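Local structure of heptaprenyl diphosphate synthase (HEPPP synthase) subunit 1 family protein (Staphylococcus aureus, 5H9D) at residues 21-26 with 68-73; 49-54 with 76-81. The protein probably acts as the auxiliary subunit of a two-component prenyltransferase that makes heptaprenyl diphosphate, working beside a farnesyl pyrophosphate synthetase-like partner chain. All coordinates share one frame; numbering follows the deposited sequence.

Interaction 1 (21-26 with 68-73); sequences EYESIN and KHSILI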
ATOM      1  N   GLU C  21      -0.293  20.680  -1.114  1.00 94.30           N
ATOM      2  CA  GLU C  21       0.044  21.034   0.269  1.00 96.88           C
ATOM      3  C   GLU C  21       0.018  19.899   1.299  1.00 96.55           C
ATOM      4  O   GLU C  21      -1.050  19.375   1.626  1.00 96.58           O
ATOM      5  CB  GLU C  21      -0.879  22.151   0.774  1.00 99.36           C
ATOM      6  CG  GLU C  21      -1.207  23.230  -0.247  1.00102.49           C
ATOM      7  CD  GLU C  21      -2.675  23.192  -0.655  1.00105.18           C
ATOM      8  OE1 GLU C  21      -3.546  23.440   0.224  1.00104.49           O
ATOM      9  OE2 GLU C  21      -2.949  22.905  -1.849  1.00104.42           O
ATOM     10  N   TYR C  22       1.188  19.550   1.836  1.00 95.64           N
ATOM     11  CA  TYR C  22       1.278  18.494   2.843  1.00 94.88           C
ATOM     12  C   TYR C  22       1.492  19.018   4.268  1.00 94.79           C
ATOM     13  O   TYR C  22       2.309  19.914   4.502  1.00 95.54           O
ATOM     14  CB  TYR C  22       2.372  17.497   2.465  1.00 95.13           C
ATOM     15  CG  TYR C  22       3.735  18.073   2.167  1.00 95.29           C
ATOM     16  CD1 TYR C  22       4.609  18.430   3.191  1.00 95.58           C
ATOM     17  CD2 TYR C  22       4.187  18.173   0.852  1.00 95.89           C
ATOM     18  CE1 TYR C  22       5.909  18.858   2.908  1.00 96.21           C
ATOM     19  CE2 TYR C  22       5.478  18.603   0.558  1.00 96.47           C
ATOM     20  CZ  TYR C  22       6.335  18.937   1.589  1.00 96.52           C
ATOM     21  OH  TYR C  22       7.625  19.315   1.293  1.00 96.86           O
ATOM     22  N   GLU C  23       0.763  18.434   5.218  1.00 93.57           N
ATOM     23  CA  GLU C  23       0.794  18.840   6.627  1.00 92.45           C
ATOM     24  C   GLU C  23       2.115  19.223   7.331  1.00 91.00           C
ATOM     25  O   GLU C  23       2.469  20.409   7.338  1.00 92.37           O
ATOM     26  CB  GLU C  23       0.045  17.808   7.484  1.00 93.63           C
ATOM     27  CG  GLU C  23      -0.558  18.383   8.775  1.00 94.81           C
ATOM     28  CD  GLU C  23      -2.078  18.526   8.718  1.00 96.32           C
ATOM     29  OE1 GLU C  23      -2.763  17.487   8.619  1.00 98.20           O
ATOM     30  OE2 GLU C  23      -2.590  19.668   8.772  1.00 95.62           O
ATOM     31  N   SER C  24       2.845  18.263   7.914  1.00 88.10           N
ATOM     32  CA  SER C  24       4.071  18.614   8.664  1.00 85.47           C
ATOM     33  C   SER C  24       5.320  17.737   8.532  1.00 83.07           C
ATOM     34  O   SER C  24       6.245  18.057   7.790  1.00 83.48           O
ATOM     35  CB  SER C  24       3.746  18.709  10.161  1.00 86.70           C
ATOM     36  OG  SER C  24       2.453  19.234  10.408  1.00 87.85           O
ATOM     37  N   ILE C  25       5.357  16.666   9.323  1.00 80.31           N
ATOM     38  CA  ILE C  25       6.458  15.693   9.369  1.00 78.06           C
ATOM     39  C   ILE C  25       7.639  16.012  10.308  1.00 78.99           C
ATOM     40  O   ILE C  25       8.656  16.517   9.842  1.00 79.73           O
ATOM     41  CB  ILE C  25       7.085  15.435   7.969  1.00 75.12           C
ATOM     42  CG1 ILE C  25       6.015  15.070   6.948  1.00 73.43           C
ATOM     43  CG2 ILE C  25       8.060  14.279   8.054  1.00 74.04           C
ATOM     44  CD1 ILE C  25       6.550  14.876   5.565  1.00 70.55           C
ATOM     45  N   ASN C  26       7.526  15.711  11.609  1.00 78.61           N
ATOM     46  CA  ASN C  26       8.645  15.931  12.539  1.00 77.77           C
ATOM     47  C   ASN C  26       9.653  14.815  12.272  1.00 78.26           C
ATOM     48  O   ASN C  26       9.276  13.660  12.152  1.00 76.72           O
ATOM     49  CB  ASN C  26       8.205  15.821  13.996  1.00 77.18           C
ATOM     50  CG  ASN C  26       7.097  16.785  14.355  1.00 78.78           C
ATOM     51  OD1 ASN C  26       6.783  17.718  13.606  1.00 79.66           O
ATOM     52  ND2 ASN C  26       6.499  16.572  15.522  1.00 78.63           N
ATOM     53  N   LYS C  68      -6.934  13.102   6.969  1.00 74.85           N
ATOM     54  CA  LYS C  68      -6.701  11.733   6.540  1.00 72.10           C
ATOM     55  C   LYS C  68      -5.648  11.646   5.433  1.00 71.28           C
ATOM     56  O   LYS C  68      -4.801  10.760   5.449  1.00 71.74           O
ATOM     57  CB  LYS C  68      -8.024  11.136   6.088  1.00 71.97           C
ATOM     58  CG  LYS C  68      -8.974  10.817   7.240  1.00 72.42           C
ATOM     59  CD  LYS C  68      -8.938  11.836   8.370  1.00 70.91           C
ATOM     60  CE  LYS C  68      -9.931  11.454   9.456  1.00 71.85           C
ATOM     61  NZ  LYS C  68     -11.318  11.386   8.895  1.00 70.78           N
ATOM     62  N   HIS C  69      -5.697  12.575   4.481  1.00 70.37           N
ATOM     63  CA  HIS C  69      -4.747  12.617   3.383  1.00 68.42           C
ATOM     64  C   HIS C  69      -3.330  12.610   3.939  1.00 65.64           C
ATOM     65  O   HIS C  69      -2.373  12.348   3.223  1.00 64.71           O
ATOM     66  CB  HIS C  69      -4.997  13.870   2.527  1.00 73.62           C
ATOM     67  CG  HIS C  69      -3.792  14.755   2.340  1.00 75.57           C
ATOM     68  ND1 HIS C  69      -2.765  14.453   1.469  1.00 74.94           N
ATOM     69  CD2 HIS C  69      -3.449  15.926   2.932  1.00 75.70           C
ATOM     70  CE1 HIS C  69      -1.840  15.392   1.537  1.00 75.68           C
ATOM     71  NE2 HIS C  69      -2.231  16.297   2.419  1.00 76.69           N
ATOM     72  N   SER C  70      -3.197  12.890   5.221  1.00 62.81           N
ATOM     73  CA  SER C  70      -1.885  12.867   5.848  1.00 61.47           C
ATOM     74  C   SER C  70      -1.311  11.432   5.901  1.00 59.58           C
ATOM     75  O   SER C  70      -0.086  11.230   5.910  1.00 58.05           O
ATOM     76  CB  SER C  70      -2.008  13.441   7.249  1.00 63.01           C
ATOM     77  OG  SER C  70      -2.743  14.645   7.188  1.00 63.55           O
ATOM     78  N   ILE C  71      -2.223  10.456   5.945  1.00 56.97           N
ATOM     79  CA  ILE C  71      -1.904   9.038   5.975  1.00 53.92           C
ATOM     80  C   ILE C  71      -1.097   8.650   4.722  1.00 54.07           C
ATOM     81  O   ILE C  71      -0.120   7.892   4.816  1.00 53.26           O
ATOM     82  CB  ILE C  71      -3.216   8.177   6.017  1.00 53.95           C
ATOM     83  CG1 ILE C  71      -4.081   8.576   7.221  1.00 52.37           C
ATOM     84  CG2 ILE C  71      -2.888   6.676   6.092  1.00 51.88           C
ATOM     85  CD1 ILE C  71      -5.389   7.770   7.345  1.00 48.74           C
ATOM     86  N   LEU C  72      -1.496   9.167   3.552  1.00 51.73           N
ATOM     87  CA  LEU C  72      -0.788   8.846   2.313  1.00 50.19           C
ATOM     88  C   LEU C  72       0.656   9.281   2.381  1.00 51.86           C
ATOM     89  O   LEU C  72       1.549   8.603   1.882  1.00 52.00           O
ATOM     90  CB  LEU C  72      -1.479   9.484   1.120  1.00 47.47           C
ATOM     91  CG  LEU C  72      -2.937   9.015   1.060  1.00 48.56           C
ATOM     92  CD1 LEU C  72      -3.696   9.835   0.055  1.00 48.36           C
ATOM     93  CD2 LEU C  72      -3.027   7.515   0.771  1.00 44.51           C
ATOM     94  N   ILE C  73       0.875  10.426   3.013  1.00 54.20           N
ATOM     95  CA  ILE C  73       2.203  10.978   3.194  1.00 55.93           C
ATOM     96  C   ILE C  73       2.991   9.993   4.036  1.00 57.70           C
ATOM     97  O   ILE C  73       4.087   9.583   3.666  1.00 60.10           O
ATOM     98  CB  ILE C  73       2.138  12.296   3.961  1.00 56.23           C
ATOM     99  CG1 ILE C  73       1.138  13.231   3.294  1.00 56.30           C
ATOM    100  CG2 ILE C  73       3.493  12.934   3.997  1.00 55.40           C
ATOM    101  CD1 ILE C  73       1.588  13.750   1.953  1.00 58.41           C
TER

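Interaction 2 (49-54 with 76-81); sequences LTIDTS and LISAHF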
ATOM      1  N   LEU C  49      16.068   5.937  10.141  1.00 63.52           N
ATOM      2  CA  LEU C  49      15.440   7.206  10.510  1.00 61.27           C
ATOM      3  C   LEU C  49      14.109   7.417   9.723  1.00 61.16           C
ATOM      4  O   LEU C  49      13.173   8.074  10.217  1.00 57.26           O
ATOM      5  CB  LEU C  49      16.428   8.366  10.281  1.00 59.16           C
ATOM      6  CG  LEU C  49      15.958   9.799  10.615  1.00 61.32           C
ATOM      7  CD1 LEU C  49      15.661   9.999  12.126  1.00 58.26           C
ATOM      8  CD2 LEU C  49      17.026  10.750  10.146  1.00 58.95           C
ATOM      9  N   THR C  50      14.019   6.825   8.525  1.00 60.40           N
ATOM     10  CA  THR C  50      12.808   6.933   7.699  1.00 62.33           C
ATOM     11  C   THR C  50      11.636   6.116   8.241  1.00 61.93           C
ATOM     12  O   THR C  50      10.505   6.596   8.307  1.00 60.85           O
ATOM     13  CB  THR C  50      13.019   6.425   6.272  1.00 63.81           C
ATOM     14  OG1 THR C  50      14.322   6.791   5.814  1.00 67.52           O
ATOM     15  CG2 THR C  50      11.979   7.025   5.350  1.00 62.10           C
ATOM     16  N   ILE C  51      11.891   4.865   8.604  1.00 61.78           N
ATOM     17  CA  ILE C  51      10.805   4.064   9.112  1.00 62.61           C
ATOM     18  C   ILE C  51      10.322   4.624  10.457  1.00 63.03           C
ATOM     19  O   ILE C  51       9.138   4.534  10.786  1.00 62.82           O
ATOM     20  CB  ILE C  51      11.191   2.568   9.194  1.00 61.68           C
ATOM     21  CG1 ILE C  51       9.945   1.754   9.521  1.00 64.37           C
ATOM     22  CG2 ILE C  51      12.265   2.331  10.192  1.00 61.38           C
ATOM     23  CD1 ILE C  51       8.896   1.813   8.440  1.00 61.02           C
ATOM     24  N   ASP C  52      11.232   5.245  11.201  1.00 63.11           N
ATOM     25  CA  ASP C  52      10.900   5.859  12.476  1.00 64.07           C
ATOM     26  C   ASP C  52      10.013   7.081  12.195  1.00 65.18           C
ATOM     27  O   ASP C  52       9.105   7.420  12.979  1.00 64.47           O
ATOM     28  CB  ASP C  52      12.197   6.288  13.192  1.00 65.81           C
ATOM     29  CG  ASP C  52      11.940   7.111  14.483  1.00 67.57           C
ATOM     30  OD1 ASP C  52      11.910   8.358  14.407  1.00 66.00           O
ATOM     31  OD2 ASP C  52      11.769   6.514  15.578  1.00 68.76           O
ATOM     32  N   THR C  53      10.274   7.728  11.058  1.00 64.89           N
ATOM     33  CA  THR C  53       9.541   8.923  10.643  1.00 65.19           C
ATOM     34  C   THR C  53       8.097   8.640  10.200  1.00 64.24           C
ATOM     35  O   THR C  53       7.148   9.271  10.691  1.00 64.83           O
ATOM     36  CB  THR C  53      10.292   9.671   9.485  1.00 66.04           C
ATOM     37  OG1 THR C  53      11.614  10.014   9.909  1.00 68.19           O
ATOM     38  CG2 THR C  53       9.573  10.940   9.106  1.00 65.22           C
ATOM     39  N   SER C  54       7.914   7.709   9.273  1.00 61.92           N
ATOM     40  CA  SER C  54       6.559   7.421   8.832  1.00 61.67           C
ATOM     41  C   SER C  54       5.730   6.985  10.034  1.00 61.15           C
ATOM     42  O   SER C  54       4.673   7.572  10.319  1.00 59.73           O
ATOM     43  CB  SER C  54       6.556   6.352   7.742  1.00 61.76           C
ATOM     44  OG  SER C  54       7.323   5.228   8.119  1.00 66.97           O
ATOM     45  N   LEU C  76       3.953   7.076   2.010  1.00 61.18           N
ATOM     46  CA  LEU C  76       4.920   7.299   0.944  1.00 61.15           C
ATOM     47  C   LEU C  76       6.308   7.191   1.577  1.00 60.32           C
ATOM     48  O   LEU C  76       7.211   6.557   1.041  1.00 59.17           O
ATOM     49  CB  LEU C  76       4.750   8.705   0.346  1.00 61.64           C
ATOM     50  CG  LEU C  76       5.831   9.128  -0.656  1.00 58.66           C
ATOM     51  CD1 LEU C  76       5.702   8.347  -1.898  1.00 55.07           C
ATOM     52  CD2 LEU C  76       5.694  10.584  -0.932  1.00 59.50           C
ATOM     53  N   ILE C  77       6.457   7.836   2.726  1.00 60.26           N
ATOM     54  CA  ILE C  77       7.703   7.839   3.463  1.00 61.38           C
ATOM     55  C   ILE C  77       8.030   6.399   3.828  1.00 62.28           C
ATOM     56  O   ILE C  77       9.195   5.969   3.884  1.00 62.56           O
ATOM     57  CB  ILE C  77       7.557   8.714   4.718  1.00 61.38           C
ATOM     58  CG1 ILE C  77       7.163  10.129   4.277  1.00 62.94           C
ATOM     59  CG2 ILE C  77       8.861   8.753   5.497  1.00 60.54           C
ATOM     60  CD1 ILE C  77       6.938  11.123   5.408  1.00 64.80           C
ATOM     61  N   SER C  78       6.976   5.631   4.032  1.00 62.37           N
ATOM     62  CA  SER C  78       7.142   4.242   4.396  1.00 60.65           C
ATOM     63  C   SER C  78       7.599   3.447   3.193  1.00 58.08           C
ATOM     64  O   SER C  78       8.489   2.617   3.303  1.00 57.45           O
ATOM     65  CB  SER C  78       5.834   3.707   4.950  1.00 60.59           C
ATOM     66  OG  SER C  78       6.046   2.415   5.442  1.00 63.72           O
ATOM     67  N   ALA C  79       6.989   3.707   2.042  1.00 57.24           N
ATOM     68  CA  ALA C  79       7.370   3.004   0.827  1.00 58.25           C
ATOM     69  C   ALA C  79       8.796   3.446   0.514  1.00 59.65           C
ATOM     70  O   ALA C  79       9.618   2.664   0.031  1.00 60.88           O
ATOM     71  CB  ALA C  79       6.420   3.354  -0.317  1.00 54.21           C
ATOM     72  N   HIS C  80       9.096   4.703   0.819  1.00 61.15           N
ATOM     73  CA  HIS C  80      10.428   5.202   0.578  1.00 62.55           C
ATOM     74  C   HIS C  80      11.424   4.330   1.335  1.00 62.66           C
ATOM     75  O   HIS C  80      12.450   3.940   0.793  1.00 62.41           O
ATOM     76  CB  HIS C  80      10.551   6.660   1.020  1.00 64.37           C
ATOM     77  CG  HIS C  80      11.928   7.218   0.826  1.00 67.65           C
ATOM     78  ND1 HIS C  80      12.876   6.593   0.042  1.00 66.83           N
ATOM     79  CD2 HIS C  80      12.522   8.330   1.322  1.00 67.10           C
ATOM     80  CE1 HIS C  80      13.995   7.292   0.066  1.00 67.13           C
ATOM     81  NE2 HIS C  80      13.808   8.350   0.835  1.00 67.66           N
ATOM     82  N   PHE C  81      11.101   4.021   2.583  1.00 62.91           N
ATOM     83  CA  PHE C  81      11.940   3.176   3.430  1.00 64.56           C
ATOM     84  C   PHE C  81      12.365   1.862   2.782  1.00 65.36           C
ATOM     85  O   PHE C  81      13.458   1.366   3.059  1.00 64.19           O
ATOM     86  CB  PHE C  81      11.195   2.853   4.739  1.00 65.97           C
ATOM     87  CG  PHE C  81      11.786   1.694   5.533  1.00 67.37           C
ATOM     88  CD1 PHE C  81      12.787   1.912   6.485  1.00 68.20           C
ATOM     89  CD2 PHE C  81      11.301   0.395   5.366  1.00 67.49           C
ATOM     90  CE1 PHE C  81      13.283   0.870   7.254  1.00 66.10           C
ATOM     91  CE2 PHE C  81      11.793  -0.653   6.133  1.00 67.31           C
ATOM     92  CZ  PHE C  81      12.789  -0.409   7.084  1.00 67.44           C
TER

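Interaction 1 (21-26 with 68-73)
Two branches of Ile73 each meet a different residue of the loop 21-26. CD1 of Ile73 reaches CB of Tyr22 at 3.9 Å, while its CG2 meets CD1 of Ile25 at the same 3.9 Å. The Ile25 and Ile73 side chains cross at about a right angle, so they touch by a branch and a chain end and do not run alongside each other. CG2 of Ile73 lies anti to the backbone N, with CG1 beside that N (chi1 -52°), which spreads the two branches toward separate partners. The end of the Tyr22 side chain leads away from the helix, the side chain also touching Leu16, and CB is the part that meets Ile73.

The loop joins helix 4-15 to helix 29-32 and here runs past the first turn of helix 70-88, the second arm of a helical hairpin in this all-helical subunit. Ile25 and Ser70 also touch the first arm, helix 43-65, through Thr53 and Ile61 respectively.

The polar contacts involve His69, Glu23 and Ser70. NE2 of His69 gives a weak hydrogen bond to the backbone O of Glu21, at 3.4 Å and well bent (138° at the hydrogen). Tyr22 CA lies at the edge of the imidazole, near its plane, and the ring also meets Phe148 of the farnesyl pyrophosphate synthetase chain, so His69 stands between the loop and the partner subunit. Glu23 points its CB toward the helix, and a bend at chi2 (107°) brings OE1 to 3.2 Å from OG of Ser70. The hydrogen bonds of this pair go to Ser67: Glu23 OE1 accepts from its backbone N, and Ser70 OG bonds its backbone O. Near the start of helix 70-88 the Glu23 carboxylate would probably be favoured by the helix dipole.

Interaction 2 (49-54 with 76-81)
This is a buried helix-helix contact between helix 43-65 and helix 70-88, in the interior of the subunit, its centre about 10 Å from the centre of the chain. The axes of segments 49-54 and 76-81 approach to 8.3 Å and run nearly antiparallel, at 158°, and the touching surface is mostly apolar. Ile51 lies over one face of the Phe81 ring: its CG1 sits 4.1 Å from the ring centroid, only 11° off the normal, in a CH-pi contact. With CG1 anti to the backbone N (chi1 -171°), the end of Ile51 passes over the ring, and its CG2 lies near CE1 of Phe81. Ile97 and Ile101 of helix 91-112 also pack on Phe81, and Ile101 touches Ile51 as well.

The two helices are consecutive and joined by a short turn, forming an antiparallel helical hairpin. Along it, the methyl CG2 of Thr50 meets CG2 of Ile77 at 3.6 Å, the two side chains crossing obliquely. Small residues fill the next level, where Ser54 CB comes to 3.8 Å from the backbone N of Ser78. Thr53 OG1 donates to Leu49 O of its own helix, which satisfies the buried hydroxyl and leaves its methyl to face Ile77 CG2 at 4.3 Å.

Overall arrangement
Helix 70-88 carries both contacts, with interaction 1 on its first turn and interaction 2 about two turns further along. Their centres lie 12 Å apart and on the same side of the chain's centre, yet the settings differ. Interaction 1 is partly buried: a loop combines apolar touches with one weak hydrogen bond and with side chains whose hydrogen bonds go to Ser67. Interaction 2, wholly buried, joins two helices through methyl, isoleucine and phenylalanine surfaces and a pair of small serines, with Thr53 OG1 bonded back to its own helix. Ile25 touches both contacts, its CD1 3.8 Å from Ile77 CD1 and its CG2 equally near Thr53 CG2.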